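Local coordinates for acetoin utilization protein (Exiguobacterium sibiricum, PDB 2Q04), which probably acts as an acetyltransferase of the GNAT family, with a likely role in acetoin utilization, at residues V149-R153 with H178-C182; G163-P169 with C182-I187. One frame throughout, in Å; residues are numbered along the deposited sequence.

The chain runs through helix 149-162, short strand 166-168, helix 173-176 and strand 182-187, and the two contacts cross along it: contact 1 joins the start of helix 149-162 to the loop leading into strand 182-187, while contact 2 joins the segment leaving that helix to the strand itself. They share C182 and their centres lie about 14 Å apart. They also touch directly, R153 against F167. Strand 182-187 runs antiparallel to strand 130-135 on one side and to strand 166-168 on the other, placing contact 2 at the margin of the mixed sheet of this GNAT-family protein. Together the contacts tie both ends of helix 149-162 to strand 182-187 and the loop before it.

Contact 1. Residues V149-R153 with H178-C182; sequences VWDYR and HPANC. With EDO (1,2-ethanediol), chain J; EDO (1,2-ethanediol), chain K.
R153 and A180 join the first turn of helix 149-162 to the type I turn H178-N181. The arginine's NH1 donates to A180 O at 3.0 Å, with an N-H...O angle of 143°, coming from above the carbonyl plane. A bend at chi2 (63°) in the arginine chain brings the guanidinium over the turn, where P179 O lies at its edge and C182 CB rests against one face, 3.6 Å from CZ. A long, positively charged side chain suits a place where several backbone carbonyls converge.

Packing is close around A180, whose small methyl packs against the helix: its CB lies 3.5 Å from V149 CG1, the branch set anti to the backbone N, and 3.7 Å from W150 CZ3. A180 N donates to H178 ND1 at 3.1 Å, close to the imidazole plane, which restrains that ring.

Outward, the contact is looser. The W150 indole is exposed; its far end still touches H178, CH2 to CE1 at 3.7 Å, and a broad apolar ring suits this reach across the turn. Yet its six-membered ring, near parallel to the imidazole with planes at 22°, is slid so far that the two barely overlap, their centroids 5.5 Å apart. P179 CB meets only the indole's edge, 4.1 Å from CZ3.

R153 NE makes a salt bridge with E157 one turn further along the helix, and N181 OD1 takes a hydrogen bond from Y137 N. Following the turn, C182 begins strand 182-187, pairing with E135 of strand 130-135, and F167 of strand 166-168 touches both R153 and C182.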
loop_
_atom_site.group_PDB
_atom_site.type_symbol
_atom_site.label_atom_id
_atom_site.label_comp_id
_atom_site.label_asym_id
_atom_site.label_seq_id
_atom_site.Cartn_x
_atom_site.Cartn_y
_atom_site.Cartn_z
ATOM N N VAL A 149 -6.531 17.604 7.938
ATOM C CA VAL A 149 -6.832 16.575 6.932
ATOM C C VAL A 149 -6.139 16.851 5.585
ATOM O O VAL A 149 -5.664 15.924 4.921
ATOM C CB VAL A 149 -8.364 16.408 6.687
ATOM C CG1 VAL A 149 -8.619 15.339 5.636
ATOM C CG2 VAL A 149 -9.072 16.042 7.966
ATOM N N TRP A 150 -6.066 18.123 5.200
ATOM C CA TRP A 150 -5.544 18.487 3.892
ATOM C C TRP A 150 -4.013 18.492 3.878
ATOM O O TRP A 150 -3.404 18.099 2.883
ATOM C CB TRP A 150 -6.136 19.831 3.457
ATOM C CG TRP A 150 -7.649 19.929 3.754
ATOM C CD1 TRP A 150 -8.234 20.543 4.826
ATOM C CD2 TRP A 150 -8.722 19.314 3.012
ATOM N NE1 TRP A 150 -9.610 20.391 4.775
ATOM C CE2 TRP A 150 -9.935 19.641 3.676
ATOM C CE3 TRP A 150 -8.778 18.540 1.851
ATOM C CZ2 TRP A 150 -11.188 19.216 3.211
ATOM C CZ3 TRP A 150 -10.035 18.116 1.384
ATOM C CH2 TRP A 150 -11.217 18.458 2.067
ATOM N N ASP A 151 -3.395 18.862 5.012
ATOM C CA ASP A 151 -1.934 18.744 5.164
ATOM C C ASP A 151 -1.543 17.279 5.117
ATOM O O ASP A 151 -0.551 16.912 4.482
ATOM C CB ASP A 151 -1.482 19.371 6.482
ATOM C CG ASP A 151 -1.831 20.837 6.576
ATOM O OD1 ASP A 151 -2.160 21.437 5.529
ATOM O OD2 ASP A 151 -1.805 21.383 7.696
ATOM N N TYR A 152 -2.340 16.437 5.776
ATOM C CA TYR A 152 -2.108 15.001 5.767
ATOM C C TYR A 152 -2.191 14.466 4.357
ATOM O O TYR A 152 -1.344 13.701 3.926
ATOM C CB TYR A 152 -3.143 14.274 6.639
ATOM C CG TYR A 152 -2.838 12.808 6.803
ATOM C CD1 TYR A 152 -3.105 11.902 5.773
ATOM C CD2 TYR A 152 -2.198 12.334 7.946
ATOM C CE1 TYR A 152 -2.772 10.559 5.888
ATOM C CE2 TYR A 152 -1.862 10.988 8.076
ATOM C CZ TYR A 152 -2.156 10.104 7.039
ATOM O OH TYR A 152 -1.824 8.774 7.153
ATOM N N ARG A 153 -3.247 14.853 3.653
ATOM C CA ARG A 153 -3.467 14.417 2.278
ATOM C C ARG A 153 -2.311 14.812 1.361
ATOM O O ARG A 153 -1.822 13.993 0.585
ATOM C CB ARG A 153 -4.799 14.989 1.748
ATOM C CG ARG A 153 -4.945 15.000 0.198
ATOM C CD ARG A 153 -4.925 13.607 -0.400
ATOM N NE ARG A 153 -4.823 13.650 -1.858
ATOM C CZ ARG A 153 -5.864 13.783 -2.693
ATOM N NH1 ARG A 153 -7.094 13.860 -2.232
ATOM N NH2 ARG A 153 -5.662 13.822 -3.998
ATOM N N HIS A 178 -15.830 12.339 -0.020
ATOM C CA HIS A 178 -15.017 13.381 0.647
ATOM C C HIS A 178 -13.785 13.678 -0.230
ATOM O O HIS A 178 -13.030 12.775 -0.539
ATOM C CB HIS A 178 -14.545 12.869 2.051
ATOM C CG HIS A 178 -14.013 13.954 2.964
ATOM N ND1 HIS A 178 -12.783 14.550 2.783
ATOM C CD2 HIS A 178 -14.521 14.487 4.104
ATOM C CE1 HIS A 178 -12.578 15.435 3.743
ATOM N NE2 HIS A 178 -13.616 15.413 4.557
ATOM N N PRO A 179 -13.598 14.960 -0.644
ATOM C CA PRO A 179 -12.492 15.323 -1.538
ATOM C C PRO A 179 -11.097 14.920 -1.029
ATOM O O PRO A 179 -10.175 14.796 -1.820
ATOM C CB PRO A 179 -12.586 16.838 -1.617
ATOM C CG PRO A 179 -13.938 17.153 -1.305
ATOM C CD PRO A 179 -14.457 16.111 -0.366
ATOM N N ALA A 180 -10.945 14.770 0.280
ATOM C CA ALA A 180 -9.656 14.375 0.848
ATOM C C ALA A 180 -9.306 12.923 0.485
ATOM O O ALA A 180 -8.122 12.576 0.331
ATOM C CB ALA A 180 -9.650 14.556 2.346
ATOM N N ASN A 181 -10.326 12.069 0.355
ATOM C CA ASN A 181 -10.093 10.677 -0.072
ATOM C C ASN A 181 -9.541 10.672 -1.483
ATOM O O ASN A 181 -9.717 11.642 -2.233
ATOM C CB ASN A 181 -11.379 9.856 -0.025
ATOM C CG ASN A 181 -12.016 9.842 1.339
ATOM O OD1 ASN A 181 -11.354 10.072 2.355
ATOM N ND2 ASN A 181 -13.315 9.582 1.377
ATOM N N CYS A 182 -8.871 9.601 -1.859
ATOM C CA CYS A 182 -8.334 9.522 -3.197
ATOM C C CYS A 182 -7.982 8.117 -3.664
ATOM O O CYS A 182 -7.712 7.220 -2.872
ATOM C CB CYS A 182 -7.096 10.434 -3.337
ATOM S SG CYS A 182 -5.639 9.929 -2.366
HETATM C C1 EDO J . -2.363 6.169 6.866
HETATM O O1 EDO J . -2.230 6.713 5.533
HETATM C C2 EDO J . -2.746 4.704 6.804
HETATM O O2 EDO J . -3.312 4.303 8.049
HETATM C C1 EDO K . -12.371 12.591 -6.492
HETATM O O1 EDO K . -12.335 11.997 -7.810
HETATM C C2 EDO K . -11.252 11.997 -5.628
HETATM O O2 EDO K . -11.008 12.796 -4.452
#

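Contact 2. Residues G163-P169 with C182-I187; sequences GGLVFFP and CLMARI
An antiparallel beta ladder joins strand 166-168 to strand 182-187, just after a Schellman motif at G164 ends helix 149-162. V166 and A185 form a hydrogen-bonded pair, with V166 N to A185 O at 3.0 Å and A185 N to V166 O at 2.9 Å. F167 and M184 follow as a non-hydrogen-bonded pair, the F167 ring edge meeting C182 CB (3.6 Å from CD1). Farther along, F168 N donates to L183 O nearly straight (171°), and a water bridges F168 O and L183 N.

The F168 ring sets its edge against the A185 backbone, CE2 3.6 Å from A185 O; the small A185 methyl leaves room for it, and F199 of helix 193-203 meets the ring edge-to-face. On the sheet face carrying F167, selenomethionine M184 bends at chi3 (65°) to bring CE within 3.9 Å of L165 CB, a flexible chain suited to packing between L165 and helix 149-162.

R186, extended from CG to NE, passes G164 and gives G163 O a weak hydrogen bond from NE (3.0 Å), while NH1 forms a salt bridge with E127. A leucine in its place would probably leave E127 without its charged mate and G163 O without this donor. Backbone bonds thus set the pairing, while one arginine links the helix end to a carboxylate.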
loop_
_atom_site.group_PDB
_atom_site.type_symbol
_atom_site.label_atom_id
_atom_site.label_comp_id
_atom_site.label_asym_id
_atom_site.label_seq_id
_atom_site.Cartn_x
_atom_site.Cartn_y
_atom_site.Cartn_z
ATOM N N GLY A 163 6.690 6.453 -4.680
ATOM C CA GLY A 163 6.566 5.035 -5.046
ATOM C C GLY A 163 6.060 4.836 -6.476
ATOM O O GLY A 163 5.902 3.710 -6.930
ATOM N N GLY A 164 5.771 5.942 -7.165
ATOM C CA GLY A 164 5.307 5.887 -8.551
ATOM C C GLY A 164 3.796 6.001 -8.705
ATOM O O GLY A 164 3.290 6.035 -9.825
ATOM N N LEU A 165 3.073 6.035 -7.585
ATOM C CA LEU A 165 1.613 6.178 -7.620
ATOM C C LEU A 165 1.208 7.637 -7.883
ATOM O O LEU A 165 1.793 8.559 -7.335
ATOM C CB LEU A 165 0.970 5.681 -6.305
ATOM C CG LEU A 165 0.856 4.155 -6.170
ATOM C CD1 LEU A 165 2.179 3.557 -5.743
ATOM C CD2 LEU A 165 -0.234 3.773 -5.195
ATOM N N VAL A 166 0.172 7.813 -8.706
ATOM C CA VAL A 166 -0.344 9.122 -9.060
ATOM C C VAL A 166 -1.847 9.161 -8.831
ATOM O O VAL A 166 -2.522 8.164 -9.021
ATOM C CB VAL A 166 -0.093 9.412 -10.595
ATOM C CG1 VAL A 166 -0.360 10.849 -10.919
ATOM C CG2 VAL A 166 1.308 9.035 -10.986
ATOM N N PHE A 167 -2.368 10.338 -8.462
ATOM C CA PHE A 167 -3.794 10.520 -8.239
ATOM C C PHE A 167 -4.586 10.319 -9.519
ATOM O O PHE A 167 -4.176 10.775 -10.587
ATOM C CB PHE A 167 -4.062 11.911 -7.698
ATOM C CG PHE A 167 -5.508 12.261 -7.633
ATOM C CD1 PHE A 167 -6.242 12.001 -6.501
ATOM C CD2 PHE A 167 -6.143 12.855 -8.724
ATOM C CE1 PHE A 167 -7.580 12.329 -6.440
ATOM C CE2 PHE A 167 -7.473 13.183 -8.668
ATOM C CZ PHE A 167 -8.194 12.929 -7.528
ATOM N N PHE A 168 -5.724 9.618 -9.399
ATOM C CA PHE A 168 -6.669 9.441 -10.517
ATOM C C PHE A 168 -8.079 9.778 -10.055
ATOM O O PHE A 168 -8.504 9.338 -8.985
ATOM C CB PHE A 168 -6.640 7.999 -11.035
ATOM C CG PHE A 168 -5.455 7.693 -11.901
ATOM C CD1 PHE A 168 -5.475 7.995 -13.252
ATOM C CD2 PHE A 168 -4.323 7.099 -11.369
ATOM C CE1 PHE A 168 -4.384 7.718 -14.052
ATOM C CE2 PHE A 168 -3.230 6.804 -12.177
ATOM C CZ PHE A 168 -3.262 7.121 -13.512
ATOM N N PRO A 169 -8.807 10.590 -10.848
ATOM C CA PRO A 169 -10.206 10.847 -10.534
ATOM C C PRO A 169 -11.028 9.580 -10.571
ATOM O O PRO A 169 -10.671 8.632 -11.261
ATOM C CB PRO A 169 -10.652 11.805 -11.656
ATOM C CG PRO A 169 -9.425 12.392 -12.180
ATOM C CD PRO A 169 -8.361 11.358 -12.022
ATOM N N CYS A 182 -8.871 9.601 -1.859
ATOM C CA CYS A 182 -8.334 9.522 -3.197
ATOM C C CYS A 182 -7.982 8.117 -3.664
ATOM O O CYS A 182 -7.712 7.220 -2.872
ATOM C CB CYS A 182 -7.096 10.434 -3.337
ATOM S SG CYS A 182 -5.639 9.929 -2.366
ATOM N N LEU A 183 -8.041 7.943 -4.970
ATOM C CA LEU A 183 -7.556 6.769 -5.627
ATOM C C LEU A 183 -6.261 7.142 -6.288
ATOM O O LEU A 183 -6.161 8.184 -6.926
ATOM C CB LEU A 183 -8.561 6.311 -6.697
ATOM C CG LEU A 183 -8.059 5.347 -7.781
ATOM C CD1 LEU A 183 -7.791 3.947 -7.201
ATOM C CD2 LEU A 183 -9.081 5.279 -8.900
HETATM N N MSE A 184 -5.260 6.318 -6.119
HETATM C CA MSE A 184 -3.984 6.533 -6.782
HETATM C C MSE A 184 -3.553 5.249 -7.401
HETATM O O MSE A 184 -3.998 4.181 -6.988
HETATM C CB MSE A 184 -2.924 7.007 -5.787
HETATM C CG MSE A 184 -3.268 8.281 -5.090
HETATM SE SE MSE A 184 -1.879 8.847 -3.937
HETATM C CE MSE A 184 -0.506 9.189 -5.270
ATOM N N ALA A 185 -2.673 5.326 -8.386
ATOM C CA ALA A 185 -2.204 4.124 -9.043
ATOM C C ALA A 185 -0.872 4.301 -9.747
ATOM O O ALA A 185 -0.573 5.350 -10.270
ATOM C CB ALA A 185 -3.239 3.621 -10.011
ATOM N N ARG A 186 -0.093 3.224 -9.763
ATOM C CA ARG A 186 1.176 3.184 -10.456
ATOM C C ARG A 186 1.060 2.231 -11.616
ATOM O O ARG A 186 0.833 1.025 -11.419
ATOM C CB ARG A 186 2.287 2.705 -9.512
ATOM C CG ARG A 186 3.690 2.594 -10.161
ATOM C CD ARG A 186 4.643 1.818 -9.242
ATOM N NE ARG A 186 6.068 2.093 -9.496
ATOM C CZ ARG A 186 6.817 1.456 -10.392
ATOM N NH1 ARG A 186 6.283 0.553 -11.199
ATOM N NH2 ARG A 186 8.093 1.765 -10.516
ATOM N N ILE A 187 1.169 2.763 -12.832
ATOM C CA ILE A 187 1.104 1.939 -14.040
ATOM C C ILE A 187 2.507 1.497 -14.438
ATOM O O ILE A 187 3.312 2.301 -14.921
ATOM C CB ILE A 187 0.460 2.706 -15.232
ATOM C CG1 ILE A 187 -0.972 3.122 -14.884
ATOM C CG2 ILE A 187 0.469 1.825 -16.511
ATOM C CD1 ILE A 187 -1.586 4.102 -15.872
HETATM O O HOH W 1 -9.731 9.551 -6.310
#